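Local coordinates for protein Phosphoglucosamine/phosphogalactosamine mutase (Sulfolobus tokodaii, PDB 2F7L) that interconverts the 6-phosphates and 1-phosphates of glucosamine and galactosamine, a magnesium-dependent step on the way to UDP-GlcNAc and UDP-GalNAc, at residues Phe418-Ser423 against Asn446-Ile451; Lys391-Tyr396 against Asp407-Ile412. All blocks are in the same frame, centred on the assembly; numbering follows the deposited sequence.

Contact 1 (Phe418-Ser423 against Asn446-Ile451); sequences FLVRKS and NELKKI
Strand residues F418 and V420 face L448 of helix 438-452, with the backbones closest where the CA atoms of V420 and L448 lie 8.1 Å apart. L448 is the single helix residue of 446-451 that reaches the strand, and both of its methyls are used. CD1 sits over one face of the F418 ring, 3.9 Å from the ring centroid and 24° off the normal, a CH-pi contact displaced toward the rim. CD2 lies farther out along the ring, 3.6 Å from F418 CE2, and also comes within 4.1 Å of V420 CG2. With F418 CG between the backbone N and the carbonyl carbon, chi1 68° carries the ring out toward the helix, and chi2 -98° turns one face to the leucine; Y396 of helix 385-396 meets the same ring edge-to-face. With an alanine in place of F418, L448 CD1 would probably lose the aromatic face it rests on, and a gap is likely to open beside Y396. All three touching residues are buried, and I431 of the neighbouring strand also packs on L448. This is a two-layer alpha+beta sandwich, the helix laid on an antiparallel sheet, as in the C-terminal domain of phosphohexose mutases.

Contact 2 (Lys391-Tyr396 against Asp407-Ile412); sequences KILEVY and DGVKII
L393 and Y396, near the C-terminal end of helix 385-396, meet V409 and I411 of strand 409-413 in two apolar pairs. In the first, each branch of the leucine has its own partner: L393 CD1 lies 4.0 Å from V409 CG1, and L393 CD2 lies equally far from V409 CG2, so two forked ends face each other. In the second, it is the CB of Y396 and not the ring that meets the strand, 3.3 Å from I411 CD1. I411 CG1 is anti to its carbonyl carbon (chi1 -74°), and CD1 extends from it to the base of the tyrosine. The Y396 ring leads away from the strand and touches E447 of helix 438-452. The CA atoms of L393 and V409 are 7.3 Å apart, those of Y396 and I411 7.5 Å, evidence of a nearly constant spacing over these two pairs. Farther out, A403 and T405 touch L393, while K410, pointing away from the helix, bonds S287 O and V285 O through NZ. The 233 Å² buried, to which I392 adds, is largely apolar, with neither hydrogen bond nor salt bridge across it, consistent with cohesion by the hydrophobic effect and van der Waals contact, though the helix side is not fully shielded from solvent.

How the contacts relate
Contact 2 is complete in sequence by residue 412, before contact 1 begins at F418, so the two follow one another along the chain, their centres 9 Å apart. Their strands, 409-413 and 416-422, are consecutive in sequence and antiparallel neighbours in the five-stranded sheet, joined by probable backbone hydrogen bonds: F418 O to I411 N at 2.9 Å and V420 N to V409 O at 3.0 Å. Helices 385-396 and 438-452 lie side by side on one face of that sheet, where I392 touches L448, I451 and V420. Contacts 1 and 2 are thus adjoining parts of one hydrophobic layer inside the C-terminal domain, away from the phosphoserine and magnesium positions inferred by similarity.

Contact 1 (Phe418-Ser423 against Asn446-Ile451)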
loop_
_atom_site.group_PDB
_atom_site.type_symbol
_atom_site.label_atom_id
_atom_site.label_comp_id
_atom_site.label_asym_id
_atom_site.label_seq_id
_atom_site.Cartn_x
_atom_site.Cartn_y
_atom_site.Cartn_z
ATOM N N PHE A 418 12.639 8.521 16.245
ATOM C CA PHE A 418 13.273 7.325 15.722
ATOM C C PHE A 418 12.401 6.101 15.975
ATOM O O PHE A 418 11.470 6.132 16.797
ATOM C CB PHE A 418 14.690 7.122 16.293
ATOM C CG PHE A 418 14.740 6.779 17.765
ATOM C CD1 PHE A 418 14.994 7.766 18.719
ATOM C CD2 PHE A 418 14.574 5.467 18.195
ATOM C CE1 PHE A 418 15.086 7.454 20.085
ATOM C CE2 PHE A 418 14.663 5.142 19.556
ATOM C CZ PHE A 418 14.922 6.145 20.506
ATOM N N LEU A 419 12.688 5.045 15.214
ATOM C CA LEU A 419 11.994 3.770 15.312
ATOM C C LEU A 419 13.023 2.651 15.211
ATOM O O LEU A 419 13.807 2.593 14.257
ATOM C CB LEU A 419 10.967 3.616 14.178
ATOM C CG LEU A 419 10.256 2.253 14.101
ATOM C CD1 LEU A 419 9.572 1.975 15.415
ATOM C CD2 LEU A 419 9.244 2.224 12.976
ATOM N N VAL A 420 13.045 1.788 16.215
ATOM C CA VAL A 420 13.943 0.639 16.208
ATOM C C VAL A 420 12.979 -0.538 16.171
ATOM O O VAL A 420 12.273 -0.811 17.157
ATOM C CB VAL A 420 14.795 0.550 17.483
ATOM C CG1 VAL A 420 15.773 -0.594 17.359
ATOM C CG2 VAL A 420 15.533 1.840 17.706
ATOM N N ARG A 421 12.948 -1.228 15.032
ATOM C CA ARG A 421 12.024 -2.339 14.845
ATOM C C ARG A 421 12.673 -3.592 14.296
ATOM O O ARG A 421 13.488 -3.526 13.396
ATOM C CB ARG A 421 10.877 -1.893 13.916
ATOM C CG ARG A 421 9.711 -2.881 13.803
ATOM C CD ARG A 421 8.592 -2.319 12.933
ATOM N NE ARG A 421 8.525 -3.008 11.660
ATOM C CZ ARG A 421 8.160 -4.276 11.521
ATOM N NH1 ARG A 421 7.815 -4.993 12.585
ATOM N NH2 ARG A 421 8.176 -4.846 10.328
ATOM N N LYS A 422 12.281 -4.732 14.847
ATOM C CA LYS A 422 12.794 -6.034 14.442
ATOM C C LYS A 422 12.225 -6.457 13.099
ATOM O O LYS A 422 11.016 -6.400 12.899
ATOM C CB LYS A 422 12.407 -7.086 15.479
ATOM C CG LYS A 422 12.505 -8.511 14.969
ATOM C CD LYS A 422 13.777 -9.229 15.464
ATOM C CE LYS A 422 13.970 -10.615 14.806
ATOM N NZ LYS A 422 14.322 -10.467 13.356
ATOM N N SER A 423 13.084 -6.886 12.177
ATOM C CA SER A 423 12.595 -7.335 10.880
ATOM C C SER A 423 11.952 -8.686 11.070
ATOM O O SER A 423 12.339 -9.424 11.977
ATOM C CB SER A 423 13.729 -7.474 9.867
ATOM O OG SER A 423 13.306 -8.244 8.751
ATOM N N ASN A 446 23.723 6.358 15.379
ATOM C CA ASN A 446 24.947 5.792 15.922
ATOM C C ASN A 446 24.777 5.249 17.321
ATOM O O ASN A 446 25.166 4.111 17.595
ATOM C CB ASN A 446 26.056 6.825 15.898
ATOM C CG ASN A 446 26.470 7.165 14.497
ATOM O OD1 ASN A 446 26.635 6.270 13.661
ATOM N ND2 ASN A 446 26.644 8.456 14.219
ATOM N N GLU A 447 24.203 6.064 18.203
ATOM C CA GLU A 447 23.967 5.634 19.580
ATOM C C GLU A 447 23.124 4.355 19.569
ATOM O O GLU A 447 23.497 3.327 20.138
ATOM C CB GLU A 447 23.231 6.729 20.369
ATOM C CG GLU A 447 24.084 7.919 20.781
ATOM C CD GLU A 447 25.450 7.479 21.296
ATOM O OE1 GLU A 447 26.364 7.302 20.457
ATOM O OE2 GLU A 447 25.612 7.291 22.529
ATOM N N LEU A 448 21.985 4.435 18.897
ATOM C CA LEU A 448 21.083 3.308 18.808
ATOM C C LEU A 448 21.801 2.053 18.296
ATOM O O LEU A 448 21.680 0.972 18.901
ATOM C CB LEU A 448 19.889 3.678 17.911
ATOM C CG LEU A 448 18.981 4.795 18.441
ATOM C CD1 LEU A 448 18.084 5.283 17.330
ATOM C CD2 LEU A 448 18.156 4.305 19.622
ATOM N N LYS A 449 22.550 2.201 17.199
ATOM C CA LYS A 449 23.291 1.084 16.602
ATOM C C LYS A 449 24.089 0.363 17.691
ATOM O O LYS A 449 24.093 -0.865 17.759
ATOM C CB LYS A 449 24.239 1.602 15.506
ATOM C CG LYS A 449 24.814 0.552 14.550
ATOM C CD LYS A 449 25.241 1.250 13.262
ATOM C CE LYS A 449 25.495 0.303 12.074
ATOM N NZ LYS A 449 26.828 -0.401 12.062
ATOM N N LYS A 450 24.749 1.138 18.547
ATOM C CA LYS A 450 25.531 0.573 19.631
ATOM C C LYS A 450 24.667 -0.304 20.504
ATOM O O LYS A 450 24.926 -1.495 20.627
ATOM C CB LYS A 450 26.140 1.672 20.493
ATOM C CG LYS A 450 27.591 1.948 20.176
ATOM C CD LYS A 450 27.763 3.165 19.283
ATOM C CE LYS A 450 27.890 4.449 20.110
ATOM N NZ LYS A 450 26.650 4.752 20.890
ATOM N N ILE A 451 23.638 0.299 21.101
ATOM C CA ILE A 451 22.709 -0.407 21.991
ATOM C C ILE A 451 22.142 -1.674 21.364
ATOM O O ILE A 451 22.018 -2.705 22.028
ATOM C CB ILE A 451 21.507 0.486 22.386
ATOM C CG1 ILE A 451 21.990 1.738 23.104
ATOM C CG2 ILE A 451 20.547 -0.292 23.273
ATOM C CD1 ILE A 451 20.870 2.681 23.485
#

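Contact 2 (Lys391-Tyr396 against Asp407-Ile412)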
loop_
_atom_site.group_PDB
_atom_site.type_symbol
_atom_site.label_atom_id
_atom_site.label_comp_id
_atom_site.label_asym_id
_atom_site.label_seq_id
_atom_site.Cartn_x
_atom_site.Cartn_y
_atom_site.Cartn_z
ATOM N N LYS A 391 16.199 -1.546 26.901
ATOM C CA LYS A 391 17.301 -0.604 27.055
ATOM C C LYS A 391 17.032 0.770 26.463
ATOM O O LYS A 391 16.855 1.743 27.195
ATOM C CB LYS A 391 18.563 -1.192 26.421
ATOM C CG LYS A 391 19.804 -1.192 27.305
ATOM C CD LYS A 391 20.572 0.121 27.254
ATOM C CE LYS A 391 21.970 -0.065 27.879
ATOM N NZ LYS A 391 22.987 0.995 27.555
ATOM N N ILE A 392 17.008 0.849 25.135
ATOM C CA ILE A 392 16.775 2.126 24.463
ATOM C C ILE A 392 15.614 2.834 25.081
ATOM O O ILE A 392 15.588 4.059 25.160
ATOM C CB ILE A 392 16.524 1.974 22.941
ATOM C CG1 ILE A 392 15.763 0.690 22.640
ATOM C CG2 ILE A 392 17.854 1.964 22.210
ATOM C CD1 ILE A 392 15.986 0.178 21.211
ATOM N N LEU A 393 14.658 2.048 25.544
ATOM C CA LEU A 393 13.485 2.607 26.168
ATOM C C LEU A 393 13.893 3.326 27.446
ATOM O O LEU A 393 13.668 4.531 27.596
ATOM C CB LEU A 393 12.499 1.491 26.470
ATOM C CG LEU A 393 11.020 1.828 26.339
ATOM C CD1 LEU A 393 10.823 3.050 25.442
ATOM C CD2 LEU A 393 10.299 0.595 25.797
ATOM N N GLU A 394 14.529 2.595 28.356
ATOM C CA GLU A 394 14.942 3.186 29.618
ATOM C C GLU A 394 16.174 4.064 29.523
ATOM O O GLU A 394 16.828 4.330 30.524
ATOM C CB GLU A 394 15.165 2.105 30.676
ATOM C CG GLU A 394 16.417 1.272 30.480
ATOM C CD GLU A 394 16.504 0.136 31.491
ATOM O OE1 GLU A 394 16.470 0.433 32.711
ATOM O OE2 GLU A 394 16.606 -1.044 31.068
ATOM N N VAL A 395 16.500 4.505 28.320
ATOM C CA VAL A 395 17.625 5.404 28.160
ATOM C C VAL A 395 17.170 6.588 27.334
ATOM O O VAL A 395 17.732 7.674 27.444
ATOM C CB VAL A 395 18.877 4.725 27.498
ATOM C CG1 VAL A 395 18.473 3.801 26.390
ATOM C CG2 VAL A 395 19.812 5.785 26.949
ATOM N N TYR A 396 16.139 6.391 26.515
ATOM C CA TYR A 396 15.648 7.499 25.704
ATOM C C TYR A 396 14.308 8.064 26.157
ATOM O O TYR A 396 13.978 9.217 25.850
ATOM C CB TYR A 396 15.617 7.127 24.225
ATOM C CG TYR A 396 16.987 7.190 23.595
ATOM C CD1 TYR A 396 17.785 6.045 23.481
ATOM C CD2 TYR A 396 17.508 8.401 23.150
ATOM C CE1 TYR A 396 19.067 6.112 22.936
ATOM C CE2 TYR A 396 18.788 8.480 22.611
ATOM C CZ TYR A 396 19.561 7.336 22.506
ATOM O OH TYR A 396 20.832 7.433 21.991
ATOM N N ASP A 407 4.813 -1.397 18.277
ATOM C CA ASP A 407 5.535 -2.186 17.280
ATOM C C ASP A 407 6.994 -1.725 17.260
ATOM O O ASP A 407 7.354 -0.776 16.566
ATOM C CB ASP A 407 4.895 -1.993 15.903
ATOM C CG ASP A 407 5.591 -2.782 14.822
ATOM O OD1 ASP A 407 6.360 -3.708 15.149
ATOM O OD2 ASP A 407 5.360 -2.491 13.637
ATOM N N GLY A 408 7.831 -2.418 18.017
ATOM C CA GLY A 408 9.215 -2.015 18.108
ATOM C C GLY A 408 9.224 -0.901 19.145
ATOM O O GLY A 408 8.520 -0.983 20.155
ATOM N N VAL A 409 10.009 0.144 18.900
ATOM C CA VAL A 409 10.061 1.266 19.818
ATOM C C VAL A 409 10.270 2.555 19.072
ATOM O O VAL A 409 11.294 2.771 18.450
ATOM C CB VAL A 409 11.181 1.106 20.857
ATOM C CG1 VAL A 409 11.471 2.454 21.536
ATOM C CG2 VAL A 409 10.763 0.063 21.902
ATOM N N LYS A 410 9.265 3.411 19.133
ATOM C CA LYS A 410 9.333 4.701 18.472
ATOM C C LYS A 410 9.415 5.759 19.538
ATOM O O LYS A 410 8.644 5.744 20.503
ATOM C CB LYS A 410 8.085 4.977 17.633
ATOM C CG LYS A 410 8.202 6.254 16.823
ATOM C CD LYS A 410 6.849 6.785 16.428
ATOM C CE LYS A 410 6.970 8.011 15.535
ATOM N NZ LYS A 410 7.524 7.686 14.186
ATOM N N ILE A 411 10.358 6.671 19.371
ATOM C CA ILE A 411 10.485 7.744 20.316
ATOM C C ILE A 411 10.356 9.062 19.611
ATOM O O ILE A 411 10.990 9.303 18.594
ATOM C CB ILE A 411 11.796 7.662 21.069
ATOM C CG1 ILE A 411 11.677 6.524 22.077
ATOM C CG2 ILE A 411 12.112 8.997 21.741
ATOM C CD1 ILE A 411 12.474 6.721 23.284
ATOM N N ILE A 412 9.502 9.910 20.154
ATOM C CA ILE A 412 9.288 11.214 19.565
ATOM C C ILE A 412 9.667 12.334 20.515
ATOM O O ILE A 412 9.179 12.403 21.649
ATOM C CB ILE A 412 7.836 11.401 19.158
ATOM C CG1 ILE A 412 7.409 10.237 18.262
ATOM C CG2 ILE A 412 7.682 12.738 18.464
ATOM C CD1 ILE A 412 5.919 10.128 18.094
#